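Local coordinates for N-acetylmuramoyl-L-alanine amidase XlyA (Bacillus subtilis, PDB 3HMB), which hydrolyses the amide link between N-acetylmuramoyl residues and L-amino acids in cell-wall glycopeptides, here as its zinc-binding catalytic domain, at residues Ile7-Ile12 / Ile68-Pro73. The protein carries 5 engineered substitutions. Residues are numbered along the deposited sequence; the frame is centred on the assembly and turned at random.
Sequences IIQKFI and IYQHLP. Engineered in segment 7-12: Lys10 (natural residue Asp).
Ile8 sets its CB over the centre of the Tyr69 ring, 3.7 Å from the centroid and 12° off the normal, a CH-pi contact on the sheet face turned to helix 43-50. The methyl CG2, anti to the backbone N of Ile8, extends over the CE2 and CZ side of the same ring. At the ring's edge the CG of Lys10, an engineered residue, fills in beside CE2. Behind these side chains the strands pair in parallel: Ile8 N bonds to Ile68 O, and Ile8 O receives Gln70 N at 2.9 Å. Lys10 N then reaches Gln70 O, and beyond the strands Ile12 N bonds to His71 O.

On the reverse face Gln9 and Gln70 run side by side. Gln9 NE2 gives a hydrogen bond to Gln70 OE1 (2.9 Å) from well above its carbonyl plane. The other end of that amide is held as well, since Gln70 NE2 donates to Leu72 O at 3.0 Å; together the two bonds should restrain its rotation. Phe11 fills the hollow between Gln70 and the turn into Pro73: its CE2 edge abuts Gln70 CG at 3.5 Å, while one ring face receives Pro73 CD 4.0 Å from the centroid. Farther on, Ile12 CD1 packs against Leu72 CD1 (3.7 Å). A water spans Lys10 O and His71 ND1, while His71 NE2 bonds to Thr62.

Short strand 7-9 thus forms an outer edge of the mixed sheet of the Amidase_2 fold, joined in parallel to strand 68-70, with the His71 side chain about 13 Å from the catalytic domain's zinc ion.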
loop_
_atom_site.group_PDB
_atom_site.type_symbol
_atom_site.label_atom_id
_atom_site.label_comp_id
_atom_site.label_asym_id
_atom_site.label_seq_id
_atom_site.Cartn_x
_atom_site.Cartn_y
_atom_site.Cartn_z
ATOM N N ILE A 7 -5.229 -3.981 -12.409
ATOM C CA ILE A 7 -4.385 -4.492 -11.334
ATOM C C ILE A 7 -3.527 -5.673 -11.772
ATOM O O ILE A 7 -4.032 -6.771 -11.999
ATOM C CB ILE A 7 -5.231 -4.925 -10.133
ATOM C CG1 ILE A 7 -5.979 -3.714 -9.576
ATOM C CG2 ILE A 7 -4.342 -5.544 -9.070
ATOM C CD1 ILE A 7 -6.957 -4.047 -8.489
ATOM N N ILE A 8 -2.225 -5.443 -11.881
ATOM C CA ILE A 8 -1.313 -6.493 -12.291
ATOM C C ILE A 8 -0.777 -7.258 -11.085
ATOM O O ILE A 8 -0.235 -6.669 -10.146
ATOM C CB ILE A 8 -0.117 -5.913 -13.099
ATOM C CG1 ILE A 8 -0.604 -5.346 -14.432
ATOM C CG2 ILE A 8 0.889 -7.001 -13.408
ATOM C CD1 ILE A 8 -1.120 -3.946 -14.364
ATOM N N GLN A 9 -0.927 -8.575 -11.096
ATOM C CA GLN A 9 -0.414 -9.351 -9.979
ATOM C C GLN A 9 0.995 -9.856 -10.231
ATOM O O GLN A 9 1.276 -10.432 -11.270
ATOM C CB GLN A 9 -1.350 -10.514 -9.669
ATOM C CG GLN A 9 -2.669 -10.034 -9.092
ATOM C CD GLN A 9 -3.582 -11.170 -8.744
ATOM O OE1 GLN A 9 -3.910 -11.988 -9.598
ATOM N NE2 GLN A 9 -4.006 -11.236 -7.484
ATOM N N LYS A 10 1.885 -9.596 -9.280
ATOM C CA LYS A 10 3.279 -10.035 -9.348
ATOM C C LYS A 10 3.708 -10.371 -7.925
ATOM O O LYS A 10 4.486 -9.642 -7.306
ATOM C CB LYS A 10 4.187 -8.937 -9.928
ATOM C CG LYS A 10 4.096 -8.772 -11.449
ATOM C CD LYS A 10 4.433 -10.077 -12.186
ATOM C CE LYS A 10 4.035 -10.040 -13.677
ATOM N NZ LYS A 10 4.784 -9.028 -14.502
ATOM N N PHE A 11 3.179 -11.477 -7.410
ATOM C CA PHE A 11 3.478 -11.901 -6.049
ATOM C C PHE A 11 4.950 -12.185 -5.782
ATOM O O PHE A 11 5.654 -12.772 -6.606
ATOM C CB PHE A 11 2.647 -13.136 -5.680
ATOM C CG PHE A 11 1.171 -12.852 -5.498
ATOM C CD1 PHE A 11 0.293 -13.881 -5.167
ATOM C CD2 PHE A 11 0.661 -11.558 -5.643
ATOM C CE1 PHE A 11 -1.070 -13.642 -4.979
ATOM C CE2 PHE A 11 -0.710 -11.299 -5.457
ATOM C CZ PHE A 11 -1.575 -12.343 -5.124
ATOM N N ILE A 12 5.417 -11.715 -4.631
ATOM C CA ILE A 12 6.783 -11.957 -4.192
ATOM C C ILE A 12 6.792 -13.468 -4.037
ATOM O O ILE A 12 5.846 -14.049 -3.495
ATOM C CB ILE A 12 7.030 -11.327 -2.830
ATOM C CG1 ILE A 12 6.829 -9.818 -2.938
ATOM C CG2 ILE A 12 8.413 -11.699 -2.327
ATOM C CD1 ILE A 12 6.869 -9.097 -1.626
ATOM N N ILE A 68 -2.029 -0.485 -11.165
ATOM C CA ILE A 68 -1.798 -1.015 -9.830
ATOM C C ILE A 68 -1.144 -2.395 -9.800
ATOM O O ILE A 68 -1.522 -3.289 -10.565
ATOM C CB ILE A 68 -3.137 -1.095 -9.064
ATOM C CG1 ILE A 68 -3.786 0.289 -9.010
ATOM C CG2 ILE A 68 -2.913 -1.650 -7.673
ATOM C CD1 ILE A 68 -5.210 0.264 -8.564
ATOM N N TYR A 69 -0.179 -2.575 -8.902
ATOM C CA TYR A 69 0.486 -3.869 -8.759
ATOM C C TYR A 69 0.265 -4.519 -7.404
ATOM O O TYR A 69 0.402 -3.871 -6.363
ATOM C CB TYR A 69 1.989 -3.747 -8.967
ATOM C CG TYR A 69 2.400 -3.878 -10.397
ATOM C CD1 TYR A 69 2.151 -2.848 -11.301
ATOM C CD2 TYR A 69 3.038 -5.034 -10.855
ATOM C CE1 TYR A 69 2.527 -2.957 -12.627
ATOM C CE2 TYR A 69 3.418 -5.154 -12.178
ATOM C CZ TYR A 69 3.162 -4.109 -13.059
ATOM O OH TYR A 69 3.554 -4.208 -14.371
ATOM N N GLN A 70 -0.058 -5.809 -7.423
ATOM C CA GLN A 70 -0.254 -6.561 -6.191
ATOM C C GLN A 70 0.966 -7.458 -5.944
ATOM O O GLN A 70 1.308 -8.294 -6.775
ATOM C CB GLN A 70 -1.508 -7.423 -6.277
ATOM C CG GLN A 70 -1.847 -8.066 -4.951
ATOM C CD GLN A 70 -3.154 -8.815 -4.994
ATOM O OE1 GLN A 70 -3.873 -8.766 -5.994
ATOM N NE2 GLN A 70 -3.481 -9.511 -3.905
ATOM N N HIS A 71 1.604 -7.296 -4.790
ATOM C CA HIS A 71 2.803 -8.061 -4.456
ATOM C C HIS A 71 2.559 -9.202 -3.480
ATOM O O HIS A 71 3.402 -10.091 -3.332
ATOM C CB HIS A 71 3.842 -7.125 -3.838
ATOM C CG HIS A 71 3.875 -5.771 -4.469
ATOM N ND1 HIS A 71 4.381 -5.551 -5.731
ATOM C CD2 HIS A 71 3.422 -4.573 -4.031
ATOM C CE1 HIS A 71 4.236 -4.277 -6.045
ATOM N NE2 HIS A 71 3.656 -3.662 -5.030
ATOM N N LEU A 72 1.401 -9.177 -2.827
ATOM C CA LEU A 72 1.077 -10.160 -1.805
ATOM C C LEU A 72 -0.393 -10.521 -1.776
ATOM O O LEU A 72 -1.249 -9.660 -1.967
ATOM C CB LEU A 72 1.454 -9.588 -0.437
ATOM C CG LEU A 72 2.636 -10.101 0.376
ATOM C CD1 LEU A 72 3.757 -10.644 -0.495
ATOM C CD2 LEU A 72 3.114 -8.956 1.237
ATOM N N PRO A 73 -0.711 -11.809 -1.549
ATOM C CA PRO A 73 -2.115 -12.232 -1.489
ATOM C C PRO A 73 -2.765 -11.534 -0.283
ATOM O O PRO A 73 -2.077 -11.215 0.683
ATOM C CB PRO A 73 -2.008 -13.745 -1.311
ATOM C CG PRO A 73 -0.698 -13.908 -0.590
ATOM C CD PRO A 73 0.191 -12.956 -1.343
HETATM O O HOH W 1 6.032 -7.646 -6.361
#